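Local atomic coordinates of isochorismatase family protein (Enterococcus faecalis, PDB entry 2A67), a protein that is of unknown function but belongs to the isochorismatase family and is probably a hydrolase. Residues D[27-30]-D[31-35]; D[79-83]-D[84-88]; D[94-98]-D[99-103]; D[154-158]-D[159-163]. One frame throughout, in Å; residues are numbered along the deposited sequence.

Interaction 1: D[27-30]-D[31-35]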
loop_
_atom_site.group_PDB
_atom_site.type_symbol
_atom_site.label_atom_id
_atom_site.label_comp_id
_atom_site.label_asym_id
_atom_site.label_seq_id
_atom_site.Cartn_x
_atom_site.Cartn_y
_atom_site.Cartn_z
ATOM N N PRO D 27 24.897 -0.149 -3.655
ATOM C CA PRO D 27 25.819 0.913 -4.097
ATOM C C PRO D 27 25.238 1.801 -5.196
ATOM O O PRO D 27 25.298 3.012 -5.050
ATOM C CB PRO D 27 27.046 0.137 -4.597
ATOM C CG PRO D 27 27.048 -1.126 -3.728
ATOM C CD PRO D 27 25.569 -1.468 -3.567
ATOM N N ALA D 28 24.684 1.217 -6.261
ATOM C CA ALA D 28 24.149 2.018 -7.381
ATOM C C ALA D 28 22.911 2.792 -6.984
ATOM O O ALA D 28 22.651 3.834 -7.548
ATOM C CB ALA D 28 23.870 1.152 -8.620
ATOM N N VAL D 29 22.127 2.280 -6.012
ATOM C CA VAL D 29 20.934 2.994 -5.563
ATOM C C VAL D 29 21.376 4.297 -4.865
ATOM O O VAL D 29 20.897 5.377 -5.168
ATOM C CB VAL D 29 20.052 2.102 -4.618
ATOM C CG1 VAL D 29 19.038 2.948 -3.846
ATOM C CG2 VAL D 29 19.354 1.039 -5.419
ATOM N N LEU D 30 22.312 4.187 -3.926
ATOM C CA LEU D 30 22.825 5.360 -3.210
ATOM C C LEU D 30 23.519 6.390 -4.133
ATOM O O LEU D 30 23.429 7.588 -3.901
ATOM C CB LEU D 30 23.736 4.915 -2.063
ATOM C CG LEU D 30 23.152 3.938 -1.018
ATOM C CD1 LEU D 30 24.291 3.444 -0.034
ATOM C CD2 LEU D 30 21.935 4.463 -0.228
ATOM N N ASP D 31 24.202 5.917 -5.171
ATOM C CA ASP D 31 24.807 6.805 -6.150
ATOM C C ASP D 31 23.717 7.587 -6.896
ATOM O O ASP D 31 23.842 8.801 -7.071
ATOM C CB ASP D 31 25.627 6.007 -7.160
ATOM C CG ASP D 31 26.917 5.500 -6.580
ATOM O OD1 ASP D 31 27.445 6.175 -5.647
ATOM O OD2 ASP D 31 27.413 4.447 -7.081
ATOM N N LYS D 32 22.654 6.887 -7.295
ATOM C CA LYS D 32 21.530 7.521 -8.004
ATOM C C LYS D 32 20.799 8.504 -7.054
ATOM O O LYS D 32 20.461 9.615 -7.418
ATOM C CB LYS D 32 20.621 6.420 -8.593
ATOM C CG LYS D 32 19.547 6.906 -9.520
ATOM C CD LYS D 32 19.938 6.765 -11.017
ATOM C CE LYS D 32 19.271 5.491 -11.675
ATOM N NZ LYS D 32 18.020 5.750 -12.544
ATOM N N VAL D 33 20.607 8.108 -5.805
ATOM C CA VAL D 33 20.002 9.003 -4.795
ATOM C C VAL D 33 20.854 10.249 -4.526
ATOM O O VAL D 33 20.323 11.365 -4.475
ATOM C CB VAL D 33 19.713 8.243 -3.469
ATOM C CG1 VAL D 33 19.473 9.241 -2.294
ATOM C CG2 VAL D 33 18.513 7.297 -3.685
ATOM N N ASN D 34 22.165 10.074 -4.331
ATOM C CA ASN D 34 23.042 11.245 -4.237
ATOM C C ASN D 34 22.932 12.226 -5.456
ATOM O O ASN D 34 23.007 13.442 -5.274
ATOM C CB ASN D 34 24.472 10.808 -4.072
ATOM C CG ASN D 34 24.835 10.516 -2.614
ATOM O OD1 ASN D 34 25.870 9.924 -2.363
ATOM N ND2 ASN D 34 24.011 10.960 -1.669
ATOM N N GLN D 35 22.756 11.696 -6.666
ATOM C CA GLN D 35 22.543 12.554 -7.869
ATOM C C GLN D 35 21.262 13.383 -7.746
ATOM O O GLN D 35 21.245 14.583 -8.080
ATOM C CB GLN D 35 22.492 11.733 -9.158
ATOM C CG GLN D 35 23.815 11.134 -9.598
ATOM C CD GLN D 35 23.787 10.641 -11.041
ATOM O OE1 GLN D 35 24.719 10.949 -11.841
ATOM N NE2 GLN D 35 22.702 9.927 -11.426
#

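Interaction 2: D[79-83]-D[84-88]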
loop_
_atom_site.group_PDB
_atom_site.type_symbol
_atom_site.label_atom_id
_atom_site.label_comp_id
_atom_site.label_asym_id
_atom_site.label_seq_id
_atom_site.Cartn_x
_atom_site.Cartn_y
_atom_site.Cartn_z
ATOM N N ILE D 79 12.566 12.845 9.622
ATOM C CA ILE D 79 11.343 12.363 10.233
ATOM C C ILE D 79 11.642 11.054 10.961
ATOM O O ILE D 79 12.233 10.175 10.359
ATOM C CB ILE D 79 10.286 12.098 9.145
ATOM C CG1 ILE D 79 9.969 13.426 8.410
ATOM C CG2 ILE D 79 8.985 11.502 9.723
ATOM C CD1 ILE D 79 9.103 14.338 9.233
ATOM N N ARG D 80 11.184 10.926 12.201
ATOM C CA ARG D 80 11.269 9.664 12.959
ATOM C C ARG D 80 9.989 8.874 12.711
ATOM O O ARG D 80 8.905 9.426 12.900
ATOM C CB ARG D 80 11.294 9.942 14.495
ATOM C CG ARG D 80 12.477 10.786 14.948
ATOM C CD ARG D 80 12.419 11.137 16.403
ATOM N NE ARG D 80 12.352 9.977 17.293
ATOM C CZ ARG D 80 12.318 10.102 18.601
ATOM N NH1 ARG D 80 12.329 11.324 19.104
ATOM N NH2 ARG D 80 12.255 9.021 19.415
ATOM N N LYS D 81 10.106 7.601 12.358
ATOM C CA LYS D 81 8.919 6.726 12.275
ATOM C C LYS D 81 9.159 5.404 13.012
ATOM O O LYS D 81 10.287 4.966 13.177
ATOM C CB LYS D 81 8.513 6.464 10.827
ATOM C CG LYS D 81 9.358 5.448 10.080
ATOM C CD LYS D 81 8.802 5.276 8.648
ATOM C CE LYS D 81 9.603 4.349 7.812
ATOM N NZ LYS D 81 9.405 2.926 8.287
ATOM N N THR D 82 8.056 4.793 13.422
ATOM C CA THR D 82 8.055 3.502 14.061
ATOM C C THR D 82 7.332 2.377 13.244
ATOM O O THR D 82 7.548 1.180 13.533
ATOM C CB THR D 82 7.475 3.656 15.468
ATOM O OG1 THR D 82 6.123 4.103 15.376
ATOM C CG2 THR D 82 8.255 4.715 16.248
ATOM N N HIS D 83 6.521 2.752 12.222
ATOM C CA HIS D 83 5.850 1.806 11.275
ATOM C C HIS D 83 6.395 1.837 9.810
ATOM O O HIS D 83 7.099 2.793 9.431
ATOM C CB HIS D 83 4.333 2.065 11.244
ATOM C CG HIS D 83 3.578 1.133 10.339
ATOM N ND1 HIS D 83 3.092 -0.100 10.769
ATOM C CD2 HIS D 83 3.243 1.234 9.034
ATOM C CE1 HIS D 83 2.506 -0.713 9.751
ATOM N NE2 HIS D 83 2.591 0.077 8.688
ATOM N N ALA D 84 6.093 0.826 8.966
ATOM C CA ALA D 84 6.458 0.899 7.485
ATOM C C ALA D 84 6.001 2.228 6.851
ATOM O O ALA D 84 6.766 2.880 6.047
ATOM C CB ALA D 84 5.845 -0.303 6.656
ATOM N N ASN D 85 4.791 2.646 7.261
ATOM C CA ASN D 85 4.154 3.912 6.797
ATOM C C ASN D 85 4.762 5.217 7.405
ATOM O O ASN D 85 4.653 5.472 8.607
ATOM C CB ASN D 85 2.669 3.791 7.140
ATOM C CG ASN D 85 1.822 4.915 6.604
ATOM O OD1 ASN D 85 2.322 6.008 6.268
ATOM N ND2 ASN D 85 0.525 4.651 6.496
ATOM N N ALA D 86 5.354 6.080 6.565
ATOM C CA ALA D 86 6.124 7.235 7.064
ATOM C C ALA D 86 5.241 8.382 7.566
ATOM O O ALA D 86 5.753 9.351 8.151
ATOM C CB ALA D 86 7.111 7.746 5.945
ATOM N N PHE D 87 3.920 8.260 7.375
ATOM C CA PHE D 87 2.931 9.194 7.855
ATOM C C PHE D 87 2.301 8.691 9.167
ATOM O O PHE D 87 1.747 9.504 9.891
ATOM C CB PHE D 87 1.756 9.343 6.863
ATOM C CG PHE D 87 2.156 9.919 5.498
ATOM C CD1 PHE D 87 2.544 9.069 4.475
ATOM C CD2 PHE D 87 2.198 11.313 5.300
ATOM C CE1 PHE D 87 2.979 9.611 3.196
ATOM C CE2 PHE D 87 2.609 11.869 4.028
ATOM C CZ PHE D 87 2.979 11.005 2.998
ATOM N N TYR D 88 2.378 7.373 9.436
ATOM C CA TYR D 88 1.644 6.750 10.535
ATOM C C TYR D 88 2.276 7.195 11.846
ATOM O O TYR D 88 3.422 6.817 12.137
ATOM C CB TYR D 88 1.650 5.224 10.429
ATOM C CG TYR D 88 0.820 4.530 11.503
ATOM C CD1 TYR D 88 -0.576 4.515 11.416
ATOM C CD2 TYR D 88 1.414 3.891 12.601
ATOM C CE1 TYR D 88 -1.355 3.907 12.351
ATOM C CE2 TYR D 88 0.611 3.250 13.572
ATOM C CZ TYR D 88 -0.770 3.279 13.425
ATOM O OH TYR D 88 -1.611 2.666 14.320
HETATM O O HOH W 1 5.651 6.691 14.141
HETATM O O HOH W 2 5.371 5.272 11.290
#

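Interaction 3: D[94-98]-D[99-103]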
loop_
_atom_site.group_PDB
_atom_site.type_symbol
_atom_site.label_atom_id
_atom_site.label_comp_id
_atom_site.label_asym_id
_atom_site.label_seq_id
_atom_site.Cartn_x
_atom_site.Cartn_y
_atom_site.Cartn_z
ATOM N N ASP D 94 2.505 17.132 8.639
ATOM C CA ASP D 94 2.691 18.513 9.138
ATOM C C ASP D 94 3.847 19.265 8.508
ATOM O O ASP D 94 3.736 20.439 8.250
ATOM C CB ASP D 94 2.858 18.567 10.664
ATOM C CG ASP D 94 1.540 18.395 11.403
ATOM O OD1 ASP D 94 0.487 18.323 10.735
ATOM O OD2 ASP D 94 1.570 18.312 12.650
ATOM N N LEU D 95 4.968 18.593 8.356
ATOM C CA LEU D 95 6.140 19.170 7.757
ATOM C C LEU D 95 5.825 19.534 6.273
ATOM O O LEU D 95 6.049 20.678 5.842
ATOM C CB LEU D 95 7.299 18.155 7.851
ATOM C CG LEU D 95 8.516 18.601 7.004
ATOM C CD1 LEU D 95 9.110 19.886 7.589
ATOM C CD2 LEU D 95 9.551 17.537 6.868
ATOM N N LEU D 96 5.247 18.585 5.532
ATOM C CA LEU D 96 4.850 18.848 4.112
ATOM C C LEU D 96 3.926 20.040 3.929
ATOM O O LEU D 96 4.065 20.814 2.966
ATOM C CB LEU D 96 4.204 17.614 3.512
ATOM C CG LEU D 96 5.191 16.457 3.440
ATOM C CD1 LEU D 96 4.550 15.207 2.879
ATOM C CD2 LEU D 96 6.428 16.873 2.660
ATOM N N THR D 97 2.955 20.160 4.828
ATOM C CA THR D 97 2.071 21.316 4.880
ATOM C C THR D 97 2.879 22.577 5.182
ATOM O O THR D 97 2.781 23.556 4.452
ATOM C CB THR D 97 0.971 21.117 5.948
ATOM O OG1 THR D 97 0.358 19.850 5.745
ATOM C CG2 THR D 97 -0.100 22.192 5.859
ATOM N N GLU D 98 3.681 22.552 6.251
ATOM C CA GLU D 98 4.497 23.711 6.597
ATOM C C GLU D 98 5.418 24.142 5.428
ATOM O O GLU D 98 5.613 25.323 5.203
ATOM C CB GLU D 98 5.266 23.405 7.860
ATOM C CG GLU D 98 6.527 24.190 8.174
ATOM C CD GLU D 98 7.393 23.395 9.163
ATOM O OE1 GLU D 98 6.788 22.766 10.100
ATOM O OE2 GLU D 98 8.648 23.354 8.981
ATOM N N GLN D 99 5.957 23.174 4.695
ATOM C CA GLN D 99 6.832 23.447 3.566
ATOM C C GLN D 99 6.111 23.679 2.233
ATOM O O GLN D 99 6.783 23.910 1.231
ATOM C CB GLN D 99 7.874 22.337 3.404
ATOM C CG GLN D 99 8.868 22.185 4.579
ATOM C CD GLN D 99 9.623 23.466 4.878
ATOM O OE1 GLN D 99 9.649 23.933 6.020
ATOM N NE2 GLN D 99 10.247 24.029 3.864
ATOM N N ALA D 100 4.778 23.611 2.217
ATOM C CA ALA D 100 3.954 23.861 1.004
ATOM C C ALA D 100 4.231 22.833 -0.114
ATOM O O ALA D 100 4.221 23.173 -1.317
ATOM C CB ALA D 100 4.151 25.311 0.483
ATOM N N VAL D 101 4.487 21.576 0.286
ATOM C CA VAL D 101 4.907 20.530 -0.641
ATOM C C VAL D 101 3.677 19.791 -1.088
ATOM O O VAL D 101 2.879 19.340 -0.265
ATOM C CB VAL D 101 5.951 19.561 -0.023
ATOM C CG1 VAL D 101 6.197 18.305 -0.916
ATOM C CG2 VAL D 101 7.290 20.305 0.262
ATOM N N GLN D 102 3.501 19.688 -2.406
ATOM C CA GLN D 102 2.415 18.930 -2.957
ATOM C C GLN D 102 2.952 17.701 -3.722
ATOM O O GLN D 102 2.221 16.757 -3.972
ATOM C CB GLN D 102 1.549 19.883 -3.855
ATOM C CG GLN D 102 0.647 19.228 -4.935
ATOM C CD GLN D 102 -0.415 18.270 -4.350
ATOM O OE1 GLN D 102 -0.886 17.330 -5.046
ATOM N NE2 GLN D 102 -0.793 18.500 -3.065
ATOM N N THR D 103 4.244 17.691 -4.035
ATOM C CA THR D 103 4.816 16.682 -4.936
ATOM C C THR D 103 5.935 16.025 -4.209
ATOM O O THR D 103 6.776 16.723 -3.643
ATOM C CB THR D 103 5.326 17.334 -6.305
ATOM O OG1 THR D 103 4.203 17.881 -6.965
ATOM C CG2 THR D 103 5.818 16.316 -7.235
#

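Interaction 4: D[154-158]-D[159-163]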
loop_
_atom_site.group_PDB
_atom_site.type_symbol
_atom_site.label_atom_id
_atom_site.label_comp_id
_atom_site.label_asym_id
_atom_site.label_seq_id
_atom_site.Cartn_x
_atom_site.Cartn_y
_atom_site.Cartn_z
ATOM N N GLU D 154 7.287 -2.083 -8.435
ATOM C CA GLU D 154 7.491 -0.951 -9.331
ATOM C C GLU D 154 6.495 -0.962 -10.465
ATOM O O GLU D 154 6.011 0.085 -10.883
ATOM C CB GLU D 154 8.965 -0.901 -9.793
ATOM C CG GLU D 154 9.853 -0.446 -8.653
ATOM C CD GLU D 154 11.320 -0.106 -9.047
ATOM O OE1 GLU D 154 11.642 -0.286 -10.215
ATOM O OE2 GLU D 154 12.145 0.253 -8.134
ATOM N N ALA D 155 6.141 -2.151 -10.953
ATOM C CA ALA D 155 5.089 -2.233 -11.994
ATOM C C ALA D 155 3.712 -1.848 -11.459
ATOM O O ALA D 155 2.894 -1.253 -12.180
ATOM C CB ALA D 155 5.034 -3.627 -12.624
ATOM N N ILE D 156 3.431 -2.187 -10.201
ATOM C CA ILE D 156 2.167 -1.728 -9.594
ATOM C C ILE D 156 2.134 -0.184 -9.444
ATOM O O ILE D 156 1.120 0.451 -9.691
ATOM C CB ILE D 156 1.968 -2.331 -8.197
ATOM C CG1 ILE D 156 1.827 -3.873 -8.268
ATOM C CG2 ILE D 156 0.727 -1.696 -7.507
ATOM C CD1 ILE D 156 1.891 -4.505 -6.866
ATOM N N TRP D 157 3.232 0.410 -9.005
ATOM C CA TRP D 157 3.255 1.837 -8.749
ATOM C C TRP D 157 3.154 2.680 -10.048
ATOM O O TRP D 157 2.504 3.714 -10.043
ATOM C CB TRP D 157 4.541 2.234 -8.053
ATOM C CG TRP D 157 4.831 1.433 -6.754
ATOM C CD1 TRP D 157 3.926 0.827 -5.878
ATOM C CD2 TRP D 157 6.114 1.261 -6.190
ATOM N NE1 TRP D 157 4.629 0.227 -4.825
ATOM C CE2 TRP D 157 5.960 0.524 -4.970
ATOM C CE3 TRP D 157 7.401 1.653 -6.601
ATOM C CZ2 TRP D 157 7.052 0.129 -4.179
ATOM C CZ3 TRP D 157 8.503 1.288 -5.806
ATOM C CH2 TRP D 157 8.301 0.513 -4.562
ATOM N N ALA D 158 3.778 2.225 -11.114
ATOM C CA ALA D 158 3.869 3.030 -12.363
ATOM C C ALA D 158 2.487 3.392 -12.837
ATOM O O ALA D 158 1.653 2.506 -13.088
ATOM C CB ALA D 158 4.607 2.258 -13.434
ATOM N N GLY D 159 2.211 4.691 -12.901
ATOM C CA GLY D 159 0.945 5.134 -13.477
ATOM C C GLY D 159 -0.187 5.156 -12.462
ATOM O O GLY D 159 -0.935 6.140 -12.354
ATOM N N ARG D 160 -0.313 4.128 -11.619
ATOM C CA ARG D 160 -1.440 4.203 -10.699
ATOM C C ARG D 160 -1.199 4.989 -9.432
ATOM O O ARG D 160 -2.118 5.675 -8.945
ATOM C CB ARG D 160 -2.070 2.843 -10.495
ATOM C CG ARG D 160 -1.289 1.952 -9.735
ATOM C CD ARG D 160 -2.172 0.903 -9.090
ATOM N NE ARG D 160 -2.966 0.127 -10.041
ATOM C CZ ARG D 160 -2.541 -0.561 -11.093
ATOM N NH1 ARG D 160 -1.256 -0.606 -11.476
ATOM N NH2 ARG D 160 -3.458 -1.226 -11.781
ATOM N N PHE D 161 0.031 4.997 -8.937
ATOM C CA PHE D 161 0.310 5.801 -7.760
ATOM C C PHE D 161 1.296 6.933 -8.026
ATOM O O PHE D 161 1.336 7.905 -7.250
ATOM C CB PHE D 161 0.893 4.963 -6.582
ATOM C CG PHE D 161 -0.049 3.874 -6.083
ATOM C CD1 PHE D 161 -1.177 4.189 -5.348
ATOM C CD2 PHE D 161 0.220 2.546 -6.335
ATOM C CE1 PHE D 161 -2.060 3.173 -4.919
ATOM C CE2 PHE D 161 -0.652 1.524 -5.903
ATOM C CZ PHE D 161 -1.805 1.848 -5.222
ATOM N N LEU D 162 2.163 6.745 -9.023
ATOM C CA LEU D 162 3.283 7.687 -9.243
ATOM C C LEU D 162 3.699 7.666 -10.722
ATOM O O LEU D 162 3.252 6.829 -11.496
ATOM C CB LEU D 162 4.482 7.402 -8.287
ATOM C CG LEU D 162 5.152 5.996 -8.289
ATOM C CD1 LEU D 162 5.949 5.775 -9.607
ATOM C CD2 LEU D 162 6.105 5.900 -7.097
ATOM N N THR D 163 4.516 8.633 -11.110
ATOM C CA THR D 163 5.110 8.640 -12.428
ATOM C C THR D 163 6.581 8.377 -12.261
ATOM O O THR D 163 7.227 9.083 -11.489
ATOM C CB THR D 163 4.968 10.074 -13.070
ATOM O OG1 THR D 163 3.593 10.484 -13.072
ATOM C CG2 THR D 163 5.515 10.088 -14.541
#

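Interaction 1: D[27-30]-D[31-35]
P27 and D31 meet one helical turn apart: D31 N donates to P27 O at 3.1 Å, and the D31 carboxylate lies alongside the same carbonyl, with OD2 3.3 Å from P27 O. Those two oxygens are both acceptors, so the second approach is proximity and not a bond. CG of D31 stands beside its own backbone N (chi1 -74°), which swings the carboxylate back toward the preceding turn; K69, forming a salt bridge with OD1, gives the charge its partner. Three further backbone bonds continue the i to i+4 ladder: K32 N to A28 O (3.1 Å), V33 N to V29 O (2.8 Å) and N34 N to L30 O (2.8 Å). On the buried flank the isopropyl groups of V29 and V33 follow one another along the helix, CG1 of V29 to CG2 of V33 at 4.4 Å, a fairly loose apolar contact. CG2 of V33 also lies against V29 O, 3.4 Å away. K32 touches this turn only near its root, CB resting 3.4 Å from A28 O. Its chain turns CG anti to the backbone N (chi1 -171°), bends repeatedly and leads away to P133 O, which takes a hydrogen bond from NZ, while the side chain touches T132, K134 and T135 of strand 128-137. L30 and V33 both press on F12, and V33 also on L70. The whole is one amphipathic stretch of helix 26-42, which links the neighbouring parallel strands 5-10 and 47-52 as the crossover helix of a beta-alpha-beta unit.

Interaction 2: D[79-83]-D[84-88]
Beyond strand 77-81 the chain doubles back, bringing the CA atoms of K81 and A86 to 5.9 Å, and N85 to Y88 close a type I beta turn. The K81 side chain runs along the inside of this bend. Its CG sits between the backbone N and the carbonyl carbon (chi1 77°), and the extended methylenes carry CD to 3.7 Å from A86 CA. At the end, NZ bonds to H83 O at 2.6 Å, from above the carbonyl plane, and only weakly to A84 O at 3.5 Å; D11 takes it in a salt bridge. The H83 imidazole has A84 N over one face, and its ring lies 5.4 Å from that of Y88 (centroids), planes oblique at 58°. The H83 CB atom comes 3.7 Å from Y88 CD2. N85 OD1 accepts from F87 N at 3.0 Å, an Asx turn. One water accepts a hydrogen bond from H83 N (2.9 Å) and sits close to the carbonyls of N85 and Y88. D11, K81 and the nearby C114 are consistent with the Asp-Lys-Cys set of isochorismatase-family hydrolases. Around the bend, K81 packs on V50 and H52 of strand 47-52, N85 on T117 and M121 of helix 111-125, A86 on L92 of helix 92-98, and H83 stacks its ring on H123 of the second subunit.

Interaction 3: D[94-98]-D[99-103]
L95 and L96 receive the chain as helix 92-98 ends in a Schellman motif, with A100 at positive phi (63°). V101 N reaches back to L96 O at 2.8 Å and A100 N to T97 O, while Q99 N still makes a helical bond to L95 O at 2.7 Å. The tight part faces inward. CD2 of L96 packs obliquely on V101, 3.8 Å from CB, and L96 goes on to touch I48, F87 and Y127, while V101 lies against P46. Next to it, L95 CD1 meets the Q99 CG methylene at 3.8 Å. L95 also packs on F77 and I79 of strand 77-81. The solvent side is looser: T97, E98 and A100 are exposed, and the E98 and Q99 side chains merely run side by side in the same direction, their carboxylate and amide planes turned steeply against each other. T97 uses its OG1 along its own helix, toward N93 O. Past the cap the chain passes into strand 103-109. The A100 to T97 bond is the odd member of the cap: at 3.0 Å, A100 N stands above the plane of the T97 carbonyl and 66° out of it, not on a lone pair.

Interaction 4: D[154-158]-D[159-163]
The F161 ring turns its edge to the end of helix 146-157: in its plane lie I156 CG2, 3.9 Å from CE2 of F161, and W157 CA. I156 and F161 point the same way, side by side, whereas W157 and F161 cross at about a right angle, with CD1 of W157 4.1 Å from CD2 of F161. One face of the indole carries E154 N, off toward the rim, and the indole NE1 bonds to D116. The edge of the R160 guanidinium is turned to I156 O, with NH1 at 3.2 Å; this bond is less certain, since I156 O is crowded in the model. L162 lays CG 3.8 Å from W157 CB. Behind these groups the chain turns tightly: G159, at phi 86°, bends it so that A158 and L162 form a single bridge, G159 N giving to L162 O at 2.8 Å. F161 also meets H123 of its own chain edge-to-face and the ring of H83 of the second subunit; I156 and R160 pack on F113 of that subunit. W157, F161 and L162 are buried, whereas A158 and G159 stay exposed and R160 partly so. W157 O takes two bonds, from F161 N at 3.0 Å and L162 N at 3.2 Å, from opposite faces of its plane. One carbonyl at the helix end, satisfied by two N-H donors, thus closes the helix and fixes the start of the return.

How the interactions relate
Interaction 2 is the most buried of the four, lying where strand 77-81 gives way to its loop; the other three are partly buried and face solvent on one flank. Interaction 1 is a regular helical ladder in the first turns of helix 26-42, whereas interactions 3 and 4 are helix ends, one a Schellman cap and the other a turn through glycine. Interactions 2 and 3 touch directly: I79 and L95 pack together, as do F87 and L96, joining strand 77-81 and the loop after it to helix 92-98. Interactions 2 and 4 both reach the second subunit with rings, H83 and F161, while interactions 1 and 3 do not. Interaction 1 stands about 23 Å from interaction 2, centre to centre.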